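Local coordinates for protein 1-deoxy-D-xylulose 5-phosphate reductoisomerase (Zymomonas mobilis, PDB 1R0K) that catalyses the NADPH-dependent rearrangement and reduction of 1-deoxy-D-xylulose 5-phosphate to 2-C-methyl-D-erythritol 4-phosphate in isoprenoid biosynthesis, at residues B[188-197]-B[336-344]; B[320-331]-B[371-380]. All blocks are in the same frame, centred on the assembly; numbering follows the deposited sequence.

Contact 1: residues B[188-197]-B[336-344]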
ATOM      1  N   MET B 188     -29.137 -13.266  17.080  1.00 16.49           N
ATOM      2  CA  MET B 188     -28.348 -12.422  17.972  1.00 15.57           C
ATOM      3  C   MET B 188     -29.139 -12.054  19.227  1.00 16.12           C
ATOM      4  O   MET B 188     -28.571 -11.919  20.311  1.00 14.56           O
ATOM      5  CB  MET B 188     -27.871 -11.159  17.244  1.00 17.27           C
ATOM      6  CG  MET B 188     -26.683 -11.402  16.317  1.00 19.81           C
ATOM      7  SD  MET B 188     -25.857  -9.895  15.730  1.00 23.15           S
ATOM      8  CE  MET B 188     -26.833  -9.496  14.301  1.00 20.50           C
ATOM      9  N   ALA B 189     -30.452 -11.909  19.080  1.00 14.97           N
ATOM     10  CA  ALA B 189     -31.299 -11.575  20.215  1.00 14.04           C
ATOM     11  C   ALA B 189     -31.133 -12.580  21.356  1.00 14.28           C
ATOM     12  O   ALA B 189     -31.266 -12.224  22.521  1.00 13.40           O
ATOM     13  CB  ALA B 189     -32.754 -11.528  19.778  1.00 14.52           C
ATOM     14  N   THR B 190     -30.826 -13.828  21.016  1.00 13.90           N
ATOM     15  CA  THR B 190     -30.682 -14.890  22.016  1.00 15.46           C
ATOM     16  C   THR B 190     -29.260 -15.144  22.504  1.00 15.64           C
ATOM     17  O   THR B 190     -29.049 -15.959  23.397  1.00 14.98           O
ATOM     18  CB  THR B 190     -31.195 -16.238  21.475  1.00 16.33           C
ATOM     19  OG1 THR B 190     -30.230 -16.790  20.568  1.00 19.30           O
ATOM     20  CG2 THR B 190     -32.505 -16.051  20.741  1.00 18.22           C
ATOM     21  N   VAL B 191     -28.283 -14.464  21.923  1.00 14.44           N
ATOM     22  CA  VAL B 191     -26.899 -14.681  22.323  1.00 15.84           C
ATOM     23  C   VAL B 191     -26.650 -14.461  23.818  1.00 16.67           C
ATOM     24  O   VAL B 191     -27.038 -13.437  24.383  1.00 14.35           O
ATOM     25  CB  VAL B 191     -25.952 -13.787  21.494  1.00 15.37           C
ATOM     26  CG1 VAL B 191     -24.529 -13.863  22.042  1.00 16.11           C
ATOM     27  CG2 VAL B 191     -25.974 -14.244  20.042  1.00 14.89           C
ATOM     28  N   THR B 192     -26.006 -15.440  24.454  1.00 16.20           N
ATOM     29  CA  THR B 192     -25.691 -15.361  25.882  1.00 17.11           C
ATOM     30  C   THR B 192     -24.269 -14.834  26.079  1.00 17.35           C
ATOM     31  O   THR B 192     -23.427 -14.937  25.184  1.00 16.38           O
ATOM     32  CB  THR B 192     -25.778 -16.747  26.570  1.00 18.61           C
ATOM     33  OG1 THR B 192     -24.765 -17.606  26.039  1.00 20.59           O
ATOM     34  CG2 THR B 192     -27.141 -17.380  26.347  1.00 20.17           C
ATOM     35  N   PRO B 193     -23.980 -14.263  27.262  1.00 18.72           N
ATOM     36  CA  PRO B 193     -22.651 -13.723  27.567  1.00 18.65           C
ATOM     37  C   PRO B 193     -21.583 -14.802  27.441  1.00 19.42           C
ATOM     38  O   PRO B 193     -20.460 -14.537  27.018  1.00 19.58           O
ATOM     39  CB  PRO B 193     -22.793 -13.245  29.012  1.00 19.17           C
ATOM     40  CG  PRO B 193     -24.253 -12.940  29.136  1.00 20.57           C
ATOM     41  CD  PRO B 193     -24.893 -14.083  28.406  1.00 17.74           C
ATOM     42  N   GLU B 194     -21.943 -16.022  27.823  1.00 19.66           N
ATOM     43  CA  GLU B 194     -21.011 -17.139  27.757  1.00 19.80           C
ATOM     44  C   GLU B 194     -20.583 -17.448  26.321  1.00 19.21           C
ATOM     45  O   GLU B 194     -19.419 -17.761  26.065  1.00 19.01           O
ATOM     46  CB  GLU B 194     -21.632 -18.384  28.408  1.00 20.58           C
ATOM     47  CG  GLU B 194     -21.829 -18.243  29.913  1.00 23.84           C
ATOM     48  CD  GLU B 194     -23.203 -17.718  30.302  1.00 25.32           C
ATOM     49  OE1 GLU B 194     -23.810 -16.952  29.524  1.00 26.05           O
ATOM     50  OE2 GLU B 194     -23.673 -18.067  31.408  1.00 28.90           O
ATOM     51  N   ARG B 195     -21.517 -17.348  25.382  1.00 17.97           N
ATOM     52  CA  ARG B 195     -21.193 -17.625  23.989  1.00 19.13           C
ATOM     53  C   ARG B 195     -20.463 -16.457  23.341  1.00 19.81           C
ATOM     54  O   ARG B 195     -19.478 -16.649  22.622  1.00 19.05           O
ATOM     55  CB  ARG B 195     -22.462 -17.925  23.188  1.00 21.68           C
ATOM     56  CG  ARG B 195     -22.196 -18.831  21.995  1.00 26.35           C
ATOM     57  CD  ARG B 195     -22.491 -18.193  20.650  1.00 27.74           C
ATOM     58  NE  ARG B 195     -23.917 -18.143  20.346  1.00 26.86           N
ATOM     59  CZ  ARG B 195     -24.420 -18.245  19.118  1.00 25.81           C
ATOM     60  NH1 ARG B 195     -23.617 -18.412  18.080  1.00 24.98           N
ATOM     61  NH2 ARG B 195     -25.729 -18.161  18.925  1.00 25.45           N
ATOM     62  N   ALA B 196     -20.946 -15.247  23.614  1.00 19.02           N
ATOM     63  CA  ALA B 196     -20.380 -14.026  23.039  1.00 19.82           C
ATOM     64  C   ALA B 196     -18.910 -13.752  23.337  1.00 19.09           C
ATOM     65  O   ALA B 196     -18.207 -13.162  22.518  1.00 21.50           O
ATOM     66  CB  ALA B 196     -21.214 -12.829  23.468  1.00 19.49           C
ATOM     67  N   VAL B 197     -18.436 -14.168  24.502  1.00 18.64           N
ATOM     68  CA  VAL B 197     -17.046 -13.914  24.863  1.00 22.16           C
ATOM     69  C   VAL B 197     -16.070 -14.963  24.343  1.00 23.67           C
ATOM     70  O   VAL B 197     -14.856 -14.780  24.438  1.00 23.83           O
ATOM     71  CB  VAL B 197     -16.879 -13.809  26.389  1.00 21.09           C
ATOM     72  CG1 VAL B 197     -17.753 -12.684  26.925  1.00 22.28           C
ATOM     73  CG2 VAL B 197     -17.251 -15.128  27.045  1.00 21.55           C
ATOM     74  N   PHE B 336     -24.805  -6.539  30.058  1.00 13.06           N
ATOM     75  CA  PHE B 336     -25.026  -7.753  29.286  1.00 14.37           C
ATOM     76  C   PHE B 336     -24.262  -8.904  29.926  1.00 15.13           C
ATOM     77  O   PHE B 336     -24.827  -9.965  30.180  1.00 16.72           O
ATOM     78  CB  PHE B 336     -24.559  -7.571  27.836  1.00 14.30           C
ATOM     79  CG  PHE B 336     -24.557  -8.850  27.039  1.00 13.97           C
ATOM     80  CD1 PHE B 336     -25.735  -9.577  26.856  1.00 15.16           C
ATOM     81  CD2 PHE B 336     -23.376  -9.339  26.495  1.00 13.97           C
ATOM     82  CE1 PHE B 336     -25.736 -10.777  26.142  1.00 14.42           C
ATOM     83  CE2 PHE B 336     -23.362 -10.538  25.777  1.00 15.38           C
ATOM     84  CZ  PHE B 336     -24.545 -11.259  25.601  1.00 14.34           C
ATOM     85  N   LEU B 337     -22.974  -8.691  30.181  1.00 15.00           N
ATOM     86  CA  LEU B 337     -22.138  -9.715  30.795  1.00 16.78           C
ATOM     87  C   LEU B 337     -22.683 -10.139  32.158  1.00 18.54           C
ATOM     88  O   LEU B 337     -22.553 -11.301  32.552  1.00 17.51           O
ATOM     89  CB  LEU B 337     -20.705  -9.203  30.949  1.00 16.89           C
ATOM     90  CG  LEU B 337     -19.944  -9.032  29.631  1.00 19.33           C
ATOM     91  CD1 LEU B 337     -18.602  -8.381  29.905  1.00 18.79           C
ATOM     92  CD2 LEU B 337     -19.756 -10.386  28.955  1.00 18.29           C
ATOM     93  N   ASP B 338     -23.300  -9.196  32.867  1.00 18.86           N
ATOM     94  CA  ASP B 338     -23.873  -9.472  34.186  1.00 20.61           C
ATOM     95  C   ASP B 338     -25.274 -10.074  34.043  1.00 20.33           C
ATOM     96  O   ASP B 338     -25.957 -10.333  35.034  1.00 17.48           O
ATOM     97  CB  ASP B 338     -23.956  -8.183  35.009  1.00 21.54           C
ATOM     98  CG  ASP B 338     -24.258  -8.444  36.473  1.00 25.15           C
ATOM     99  OD1 ASP B 338     -24.887  -7.576  37.114  1.00 25.64           O
ATOM    100  OD2 ASP B 338     -23.859  -9.512  36.985  1.00 24.55           O
ATOM    101  N   LYS B 339     -25.698 -10.267  32.797  1.00 20.07           N
ATOM    102  CA  LYS B 339     -26.998 -10.852  32.479  1.00 21.25           C
ATOM    103  C   LYS B 339     -28.206 -10.034  32.920  1.00 22.11           C
ATOM    104  O   LYS B 339     -29.201 -10.584  33.395  1.00 22.24           O
ATOM    105  CB  LYS B 339     -27.084 -12.266  33.061  1.00 22.35           C
ATOM    106  CG  LYS B 339     -25.977 -13.177  32.561  1.00 21.41           C
ATOM    107  CD  LYS B 339     -26.126 -14.587  33.086  1.00 23.31           C
ATOM    108  CE  LYS B 339     -25.052 -15.496  32.511  1.00 21.37           C
ATOM    109  NZ  LYS B 339     -25.242 -16.895  32.967  1.00 21.53           N
ATOM    110  N   LYS B 340     -28.124  -8.717  32.749  1.00 21.70           N
ATOM    111  CA  LYS B 340     -29.224  -7.838  33.122  1.00 21.35           C
ATOM    112  C   LYS B 340     -30.015  -7.407  31.891  1.00 20.58           C
ATOM    113  O   LYS B 340     -31.150  -6.945  32.004  1.00 19.80           O
ATOM    114  CB  LYS B 340     -28.701  -6.604  33.865  1.00 22.84           C
ATOM    115  CG  LYS B 340     -28.253  -6.879  35.295  1.00 25.88           C
ATOM    116  CD  LYS B 340     -27.961  -5.577  36.035  1.00 30.68           C
ATOM    117  CE  LYS B 340     -27.657  -5.822  37.505  1.00 34.05           C
ATOM    118  NZ  LYS B 340     -27.472  -4.541  38.243  1.00 36.95           N
ATOM    119  N   ILE B 341     -29.403  -7.555  30.719  1.00 18.91           N
ATOM    120  CA  ILE B 341     -30.043  -7.200  29.456  1.00 17.34           C
ATOM    121  C   ILE B 341     -29.646  -8.200  28.367  1.00 18.00           C
ATOM    122  O   ILE B 341     -28.744  -9.018  28.559  1.00 17.08           O
ATOM    123  CB  ILE B 341     -29.633  -5.783  28.984  1.00 18.02           C
ATOM    124  CG1 ILE B 341     -28.117  -5.722  28.761  1.00 18.55           C
ATOM    125  CG2 ILE B 341     -30.053  -4.743  30.013  1.00 18.01           C
ATOM    126  CD1 ILE B 341     -27.621  -4.378  28.256  1.00 18.06           C
ATOM    127  N   GLY B 342     -30.321  -8.129  27.226  1.00 16.34           N
ATOM    128  CA  GLY B 342     -30.010  -9.021  26.127  1.00 16.63           C
ATOM    129  C   GLY B 342     -28.883  -8.460  25.279  1.00 15.38           C
ATOM    130  O   GLY B 342     -28.527  -7.288  25.414  1.00 16.35           O
ATOM    131  N   PHE B 343     -28.322  -9.292  24.407  1.00 14.03           N
ATOM    132  CA  PHE B 343     -27.220  -8.882  23.534  1.00 14.46           C
ATOM    133  C   PHE B 343     -27.557  -7.645  22.701  1.00 15.20           C
ATOM    134  O   PHE B 343     -26.753  -6.712  22.598  1.00 14.65           O
ATOM    135  CB  PHE B 343     -26.841 -10.032  22.594  1.00 14.31           C
ATOM    136  CG  PHE B 343     -25.701  -9.713  21.664  1.00 14.94           C
ATOM    137  CD1 PHE B 343     -24.391  -9.663  22.135  1.00 16.14           C
ATOM    138  CD2 PHE B 343     -25.937  -9.467  20.316  1.00 14.33           C
ATOM    139  CE1 PHE B 343     -23.324  -9.372  21.269  1.00 18.68           C
ATOM    140  CE2 PHE B 343     -24.883  -9.177  19.444  1.00 15.27           C
ATOM    141  CZ  PHE B 343     -23.574  -9.129  19.919  1.00 15.15           C
ATOM    142  N   LEU B 344     -28.744  -7.638  22.104  1.00 13.21           N
ATOM    143  CA  LEU B 344     -29.160  -6.516  21.270  1.00 14.97           C
ATOM    144  C   LEU B 344     -29.549  -5.272  22.051  1.00 15.14           C
ATOM    145  O   LEU B 344     -29.717  -4.198  21.466  1.00 15.45           O
ATOM    146  CB  LEU B 344     -30.316  -6.929  20.354  1.00 14.10           C
ATOM    147  CG  LEU B 344     -29.979  -8.028  19.342  1.00 14.40           C
ATOM    148  CD1 LEU B 344     -31.195  -8.296  18.451  1.00 15.54           C
ATOM    149  CD2 LEU B 344     -28.785  -7.604  18.494  1.00 12.64           C
TER
HETATM  150  O   HOH W   1     -29.102 -12.099  24.473  1.00 11.64           O
HETATM  151  O   HOH W   2     -31.194  -9.291  23.018  1.00 12.56           O
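Pro193 CA and Leu337 CA lie 5.2 Å apart, and Ala189 CA and Leu344 CA 5.6 Å apart, so segment 188-197 follows the loop that leaves helix 321-337. That helix ends in a Schellman motif, with Lys339 at positive phi. Thr192 is the N-cap of helix 193-196, and Pro193 follows it directly.

Pro193 packs on the end of the longer helix. Its CG sits over one face of the Phe336 ring in a CH-pi contact, 4.0 Å from the ring centroid, and lies 3.2 Å from Phe336 O. With CG anti to the backbone N (chi1 171°), the Phe336 ring swings toward segment 188-197. Ala196 CB meets the ring edge, 3.9 Å from Phe336 CE2. With a serine in place of this phenylalanine, Pro193 CG would probably lose its ring face and a gap would open beside Ala196. On the exposed side, Lys339 NZ forms a salt bridge with Glu194 OE2.

At the other end of the contact, Met188 SD reaches the edge of the Phe343 ring in a Met-aromatic contact, 3.9 Å from Phe343 CE2. Phe180 also packs edge-to-face with Phe343. The two backbones are joined through water. One water takes the N-H of Phe343 and donates to Ala189 O and Val191 O. A second donates to Ala189 O and accepts from Leu344 N at 3.1 Å.

Contact 2: residues B[320-331]-B[371-380]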
ATOM      1  N   ALA B 320     -19.694  16.185  22.382  1.00 16.38           N
ATOM      2  CA  ALA B 320     -19.495  15.149  23.385  1.00 17.29           C
ATOM      3  C   ALA B 320     -20.128  13.805  23.035  1.00 17.22           C
ATOM      4  O   ALA B 320     -20.014  12.849  23.803  1.00 16.33           O
ATOM      5  CB  ALA B 320     -20.032  15.634  24.726  1.00 17.72           C
ATOM      6  N   ARG B 321     -20.791  13.724  21.885  1.00 17.72           N
ATOM      7  CA  ARG B 321     -21.455  12.484  21.480  1.00 18.69           C
ATOM      8  C   ARG B 321     -20.573  11.235  21.534  1.00 17.76           C
ATOM      9  O   ARG B 321     -20.948  10.232  22.137  1.00 17.88           O
ATOM     10  CB  ARG B 321     -22.058  12.632  20.079  1.00 22.10           C
ATOM     11  CG  ARG B 321     -23.546  12.979  20.066  1.00 27.68           C
ATOM     12  CD  ARG B 321     -23.833  14.343  20.679  1.00 34.27           C
ATOM     13  NE  ARG B 321     -25.218  14.760  20.454  1.00 38.57           N
ATOM     14  CZ  ARG B 321     -25.702  15.960  20.769  1.00 42.18           C
ATOM     15  NH1 ARG B 321     -24.917  16.872  21.331  1.00 41.86           N
ATOM     16  NH2 ARG B 321     -26.971  16.257  20.517  1.00 43.76           N
ATOM     17  N   PRO B 322     -19.395  11.272  20.895  1.00 17.48           N
ATOM     18  CA  PRO B 322     -18.524  10.092  20.929  1.00 17.16           C
ATOM     19  C   PRO B 322     -18.183   9.650  22.357  1.00 15.21           C
ATOM     20  O   PRO B 322     -18.196   8.462  22.663  1.00 14.93           O
ATOM     21  CB  PRO B 322     -17.300  10.553  20.144  1.00 18.09           C
ATOM     22  CG  PRO B 322     -17.911  11.486  19.119  1.00 18.63           C
ATOM     23  CD  PRO B 322     -18.857  12.294  19.978  1.00 18.42           C
ATOM     24  N   ALA B 323     -17.882  10.607  23.231  1.00 13.90           N
ATOM     25  CA  ALA B 323     -17.556  10.271  24.611  1.00 13.36           C
ATOM     26  C   ALA B 323     -18.770   9.638  25.289  1.00 14.41           C
ATOM     27  O   ALA B 323     -18.642   8.665  26.038  1.00 13.45           O
ATOM     28  CB  ALA B 323     -17.118  11.527  25.377  1.00 13.56           C
ATOM     29  N   VAL B 324     -19.948  10.192  25.026  1.00 13.37           N
ATOM     30  CA  VAL B 324     -21.178   9.671  25.619  1.00 13.09           C
ATOM     31  C   VAL B 324     -21.431   8.262  25.121  1.00 12.08           C
ATOM     32  O   VAL B 324     -21.780   7.376  25.896  1.00 13.41           O
ATOM     33  CB  VAL B 324     -22.397  10.561  25.265  1.00 12.67           C
ATOM     34  CG1 VAL B 324     -23.684   9.914  25.755  1.00 14.47           C
ATOM     35  CG2 VAL B 324     -22.226  11.938  25.888  1.00 13.35           C
ATOM     36  N   MET B 325     -21.247   8.053  23.823  1.00 12.49           N
ATOM     37  CA  MET B 325     -21.456   6.731  23.240  1.00 13.95           C
ATOM     38  C   MET B 325     -20.525   5.704  23.873  1.00 13.79           C
ATOM     39  O   MET B 325     -20.951   4.605  24.231  1.00 15.76           O
ATOM     40  CB  MET B 325     -21.209   6.768  21.734  1.00 14.09           C
ATOM     41  CG  MET B 325     -21.452   5.438  21.043  1.00 15.99           C
ATOM     42  SD  MET B 325     -20.961   5.488  19.312  1.00 15.38           S
ATOM     43  CE  MET B 325     -19.216   5.162  19.465  1.00 20.68           C
ATOM     44  N   ASN B 326     -19.252   6.068  24.007  1.00 13.45           N
ATOM     45  CA  ASN B 326     -18.262   5.166  24.588  1.00 14.76           C
ATOM     46  C   ASN B 326     -18.600   4.803  26.029  1.00 14.45           C
ATOM     47  O   ASN B 326     -18.574   3.629  26.401  1.00 16.39           O
ATOM     48  CB  ASN B 326     -16.870   5.793  24.546  1.00 14.78           C
ATOM     49  CG  ASN B 326     -15.817   4.891  25.151  1.00 18.47           C
ATOM     50  OD1 ASN B 326     -15.509   3.830  24.605  1.00 16.27           O
ATOM     51  ND2 ASN B 326     -15.265   5.302  26.291  1.00 15.81           N
ATOM     52  N   ALA B 327     -18.912   5.809  26.840  1.00 12.63           N
ATOM     53  CA  ALA B 327     -19.252   5.567  28.238  1.00 12.80           C
ATOM     54  C   ALA B 327     -20.501   4.700  28.361  1.00 12.01           C
ATOM     55  O   ALA B 327     -20.534   3.762  29.152  1.00 14.22           O
ATOM     56  CB  ALA B 327     -19.461   6.888  28.968  1.00 12.18           C
ATOM     57  N   ALA B 328     -21.533   5.011  27.585  1.00 12.27           N
ATOM     58  CA  ALA B 328     -22.763   4.223  27.648  1.00 13.20           C
ATOM     59  C   ALA B 328     -22.497   2.773  27.262  1.00 12.50           C
ATOM     60  O   ALA B 328     -23.067   1.850  27.843  1.00 11.58           O
ATOM     61  CB  ALA B 328     -23.822   4.822  26.739  1.00 13.10           C
ATOM     62  N   ASN B 329     -21.631   2.568  26.275  1.00 13.78           N
ATOM     63  CA  ASN B 329     -21.311   1.214  25.839  1.00 13.44           C
ATOM     64  C   ASN B 329     -20.635   0.426  26.963  1.00 13.40           C
ATOM     65  O   ASN B 329     -20.888  -0.767  27.135  1.00 13.36           O
ATOM     66  CB  ASN B 329     -20.407   1.253  24.602  1.00 14.26           C
ATOM     67  CG  ASN B 329     -20.172  -0.121  24.016  1.00 14.86           C
ATOM     68  OD1 ASN B 329     -21.120  -0.803  23.606  1.00 14.28           O
ATOM     69  ND2 ASN B 329     -18.911  -0.542  23.976  1.00 12.31           N
ATOM     70  N   GLU B 330     -19.776   1.089  27.732  1.00 12.90           N
ATOM     71  CA  GLU B 330     -19.093   0.428  28.844  1.00 13.66           C
ATOM     72  C   GLU B 330     -20.118  -0.156  29.813  1.00 13.69           C
ATOM     73  O   GLU B 330     -20.006  -1.304  30.236  1.00 14.21           O
ATOM     74  CB  GLU B 330     -18.198   1.421  29.594  1.00 15.32           C
ATOM     75  CG  GLU B 330     -16.958   1.853  28.830  1.00 17.53           C
ATOM     76  CD  GLU B 330     -15.822   0.844  28.918  1.00 21.49           C
ATOM     77  OE1 GLU B 330     -16.049  -0.297  29.381  1.00 22.69           O
ATOM     78  OE2 GLU B 330     -14.694   1.195  28.512  1.00 23.10           O
ATOM     79  N   ILE B 331     -21.116   0.652  30.158  1.00 13.00           N
ATOM     80  CA  ILE B 331     -22.175   0.249  31.073  1.00 11.94           C
ATOM     81  C   ILE B 331     -23.037  -0.850  30.471  1.00 11.80           C
ATOM     82  O   ILE B 331     -23.309  -1.857  31.118  1.00 12.92           O
ATOM     83  CB  ILE B 331     -23.088   1.456  31.425  1.00 12.24           C
ATOM     84  CG1 ILE B 331     -22.291   2.492  32.213  1.00 13.74           C
ATOM     85  CG2 ILE B 331     -24.296   0.997  32.230  1.00 12.92           C
ATOM     86  CD1 ILE B 331     -21.856   2.002  33.579  1.00 15.38           C
ATOM     87  N   ILE B 371     -18.212  14.089  31.604  1.00 16.04           N
ATOM     88  CA  ILE B 371     -19.134  13.553  30.613  1.00 16.82           C
ATOM     89  C   ILE B 371     -19.163  12.032  30.701  1.00 16.29           C
ATOM     90  O   ILE B 371     -20.222  11.425  30.656  1.00 15.22           O
ATOM     91  CB  ILE B 371     -18.710  13.965  29.197  1.00 18.94           C
ATOM     92  CG1 ILE B 371     -18.866  15.475  29.045  1.00 18.52           C
ATOM     93  CG2 ILE B 371     -19.530  13.209  28.155  1.00 17.91           C
ATOM     94  CD1 ILE B 371     -18.325  16.015  27.752  1.00 20.53           C
ATOM     95  N   ASP B 372     -17.990  11.421  30.836  1.00 15.01           N
ATOM     96  CA  ASP B 372     -17.908   9.967  30.934  1.00 15.81           C
ATOM     97  C   ASP B 372     -18.687   9.504  32.160  1.00 15.80           C
ATOM     98  O   ASP B 372     -19.484   8.568  32.088  1.00 14.73           O
ATOM     99  CB  ASP B 372     -16.453   9.518  31.064  1.00 15.71           C
ATOM    100  CG  ASP B 372     -16.300   8.008  30.984  1.00 18.17           C
ATOM    101  OD1 ASP B 372     -16.283   7.469  29.858  1.00 17.31           O
ATOM    102  OD2 ASP B 372     -16.203   7.356  32.046  1.00 18.39           O
ATOM    103  N   ASN B 373     -18.447  10.176  33.284  1.00 15.75           N
ATOM    104  CA  ASN B 373     -19.105   9.848  34.546  1.00 16.00           C
ATOM    105  C   ASN B 373     -20.618   9.947  34.445  1.00 15.33           C
ATOM    106  O   ASN B 373     -21.337   9.020  34.814  1.00 13.52           O
ATOM    107  CB  ASN B 373     -18.617  10.790  35.651  1.00 19.50           C
ATOM    108  CG  ASN B 373     -19.451  10.681  36.921  1.00 24.01           C
ATOM    109  OD1 ASN B 373     -19.480   9.637  37.567  1.00 24.28           O
ATOM    110  ND2 ASN B 373     -20.140  11.765  37.277  1.00 24.00           N
ATOM    111  N   GLU B 374     -21.096  11.083  33.949  1.00 14.49           N
ATOM    112  CA  GLU B 374     -22.526  11.313  33.816  1.00 14.97           C
ATOM    113  C   GLU B 374     -23.171  10.343  32.825  1.00 15.88           C
ATOM    114  O   GLU B 374     -24.239   9.794  33.100  1.00 15.78           O
ATOM    115  CB  GLU B 374     -22.781  12.758  33.379  1.00 15.93           C
ATOM    116  CG  GLU B 374     -24.222  13.226  33.523  1.00 16.21           C
ATOM    117  CD  GLU B 374     -24.756  13.077  34.941  1.00 17.29           C
ATOM    118  OE1 GLU B 374     -23.980  13.272  35.901  1.00 16.61           O
ATOM    119  OE2 GLU B 374     -25.959  12.777  35.095  1.00 17.46           O
ATOM    120  N   ALA B 375     -22.530  10.140  31.676  1.00 12.25           N
ATOM    121  CA  ALA B 375     -23.062   9.222  30.668  1.00 12.75           C
ATOM    122  C   ALA B 375     -23.259   7.835  31.274  1.00 13.16           C
ATOM    123  O   ALA B 375     -24.267   7.176  31.020  1.00 13.64           O
ATOM    124  CB  ALA B 375     -22.118   9.144  29.475  1.00 10.72           C
ATOM    125  N   ARG B 376     -22.285   7.393  32.068  1.00 13.25           N
ATOM    126  CA  ARG B 376     -22.348   6.095  32.734  1.00 13.62           C
ATOM    127  C   ARG B 376     -23.555   6.006  33.662  1.00 14.80           C
ATOM    128  O   ARG B 376     -24.251   4.992  33.704  1.00 13.56           O
ATOM    129  CB  ARG B 376     -21.074   5.854  33.551  1.00 15.02           C
ATOM    130  CG  ARG B 376     -19.867   5.430  32.734  1.00 15.03           C
ATOM    131  CD  ARG B 376     -18.578   5.524  33.545  1.00 17.90           C
ATOM    132  NE  ARG B 376     -17.453   4.933  32.828  1.00 20.14           N
ATOM    133  CZ  ARG B 376     -17.195   3.627  32.790  1.00 22.55           C
ATOM    134  NH1 ARG B 376     -17.979   2.774  33.443  1.00 21.24           N
ATOM    135  NH2 ARG B 376     -16.168   3.169  32.084  1.00 18.99           N
ATOM    136  N   ILE B 377     -23.792   7.066  34.424  1.00 14.54           N
ATOM    137  CA  ILE B 377     -24.915   7.088  35.348  1.00 14.77           C
ATOM    138  C   ILE B 377     -26.247   7.095  34.596  1.00 15.30           C
ATOM    139  O   ILE B 377     -27.177   6.382  34.964  1.00 16.30           O
ATOM    140  CB  ILE B 377     -24.821   8.313  36.276  1.00 14.42           C
ATOM    141  CG1 ILE B 377     -23.632   8.135  37.224  1.00 15.88           C
ATOM    142  CG2 ILE B 377     -26.118   8.491  37.055  1.00 15.96           C
ATOM    143  CD1 ILE B 377     -23.364   9.329  38.105  1.00 17.86           C
ATOM    144  N   GLN B 378     -26.331   7.894  33.538  1.00 17.28           N
ATOM    145  CA  GLN B 378     -27.548   7.984  32.729  1.00 17.65           C
ATOM    146  C   GLN B 378     -27.844   6.662  32.015  1.00 18.73           C
ATOM    147  O   GLN B 378     -28.997   6.230  31.933  1.00 17.23           O
ATOM    148  CB  GLN B 378     -27.395   9.094  31.694  1.00 19.22           C
ATOM    149  CG  GLN B 378     -27.190  10.465  32.297  1.00 24.24           C
ATOM    150  CD  GLN B 378     -28.494  11.172  32.553  1.00 29.84           C
ATOM    151  OE1 GLN B 378     -29.388  10.636  33.219  1.00 31.91           O
ATOM    152  NE2 GLN B 378     -28.621  12.385  32.023  1.00 31.99           N
ATOM    153  N   ALA B 379     -26.800   6.029  31.490  1.00 16.82           N
ATOM    154  CA  ALA B 379     -26.954   4.759  30.796  1.00 17.03           C
ATOM    155  C   ALA B 379     -27.481   3.710  31.769  1.00 17.32           C
ATOM    156  O   ALA B 379     -28.410   2.961  31.446  1.00 18.87           O
ATOM    157  CB  ALA B 379     -25.611   4.312  30.210  1.00 16.19           C
ATOM    158  N   ALA B 380     -26.887   3.660  32.959  1.00 16.38           N
ATOM    159  CA  ALA B 380     -27.295   2.701  33.981  1.00 18.04           C
ATOM    160  C   ALA B 380     -28.764   2.893  34.338  1.00 20.04           C
ATOM    161  O   ALA B 380     -29.503   1.919  34.500  1.00 21.34           O
ATOM    162  CB  ALA B 380     -26.430   2.858  35.229  1.00 18.72           C
TER
HETATM  163  O   HOH W   3     -16.217   8.152  27.291  1.00 15.96           O
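Ala327 and Ala375 meet methyl to methyl where helix 321-331 crosses helix 371-380. The axes come within 7.9 Å and cross at -49°. This angle fits ridges-into-grooves packing between rows of residues spaced four apart, here in the helical C-terminal domain.

The middle of the crossing is made of small residues. Ala327 CB lies 3.5 Å from Ala375 CB, and Ala328 CB lies 3.9 Å from Ala379 CB. These short side chains let the two backbones come close. Larger bumps fill the hollows toward the two ends.

At one end Ile371 is the bump. Its CG2, anti to the backbone N, enters the hollow between Ala323 and Val324, 3.7 Å from Val324 CG2. Its CD1 presses on Ala320 CB. At the other end Ile331 fits between Arg376, Ala379 and Ala380. Its CG1 lies 3.5 Å from Arg376 O, its CB faces the Ala379 methyl, and its CG2 turns to Ala380.

Along one flank Arg376 runs extended past Ala327. Glu330 CB lies over one face of its guanidinium. Within its own helix Arg376 NE forms a salt bridge with Asp372 OD2 at 2.8 Å, close to the guanidinium plane. The other oxygen, Asp372 OD1, lies 3.4 Å from Ala327 CB. It accepts from a water that also donates to Ala323 O and accepts from Asn326 ND2. The Asn326 side chain is near Glu126, a predicted NADPH-binding residue.

No hydrogen bond passes directly between the helices. Their fit therefore rests mainly on apolar shape, with Asp372 and its water as the polar bridge. The buried Asp372 carboxylate, set against the Ala327 methyl, is probably steadied by Arg376 and the water.

In the fold
Both contacts use helix 321-337: contact 2 takes most of its length and contact 1 its last turn and the loop beyond. Their centres are 20 Å apart. Their nearest atoms are about 5 Å apart and do not touch. The segments alternate along the chain, in the order 188-197, 320-331, 336-344, 371-380. Contact 2 joins two helices of the C-terminal helical domain. Contact 1 ties the same domain to the 188-197 region, just ahead of His199, a predicted substrate-binding residue. Helix 365-385 also reaches the loop of 336-344, where Met383 touches Lys340 and Ile341. Through contact 1 the helical domain probably abuts the surroundings of the predicted substrate site.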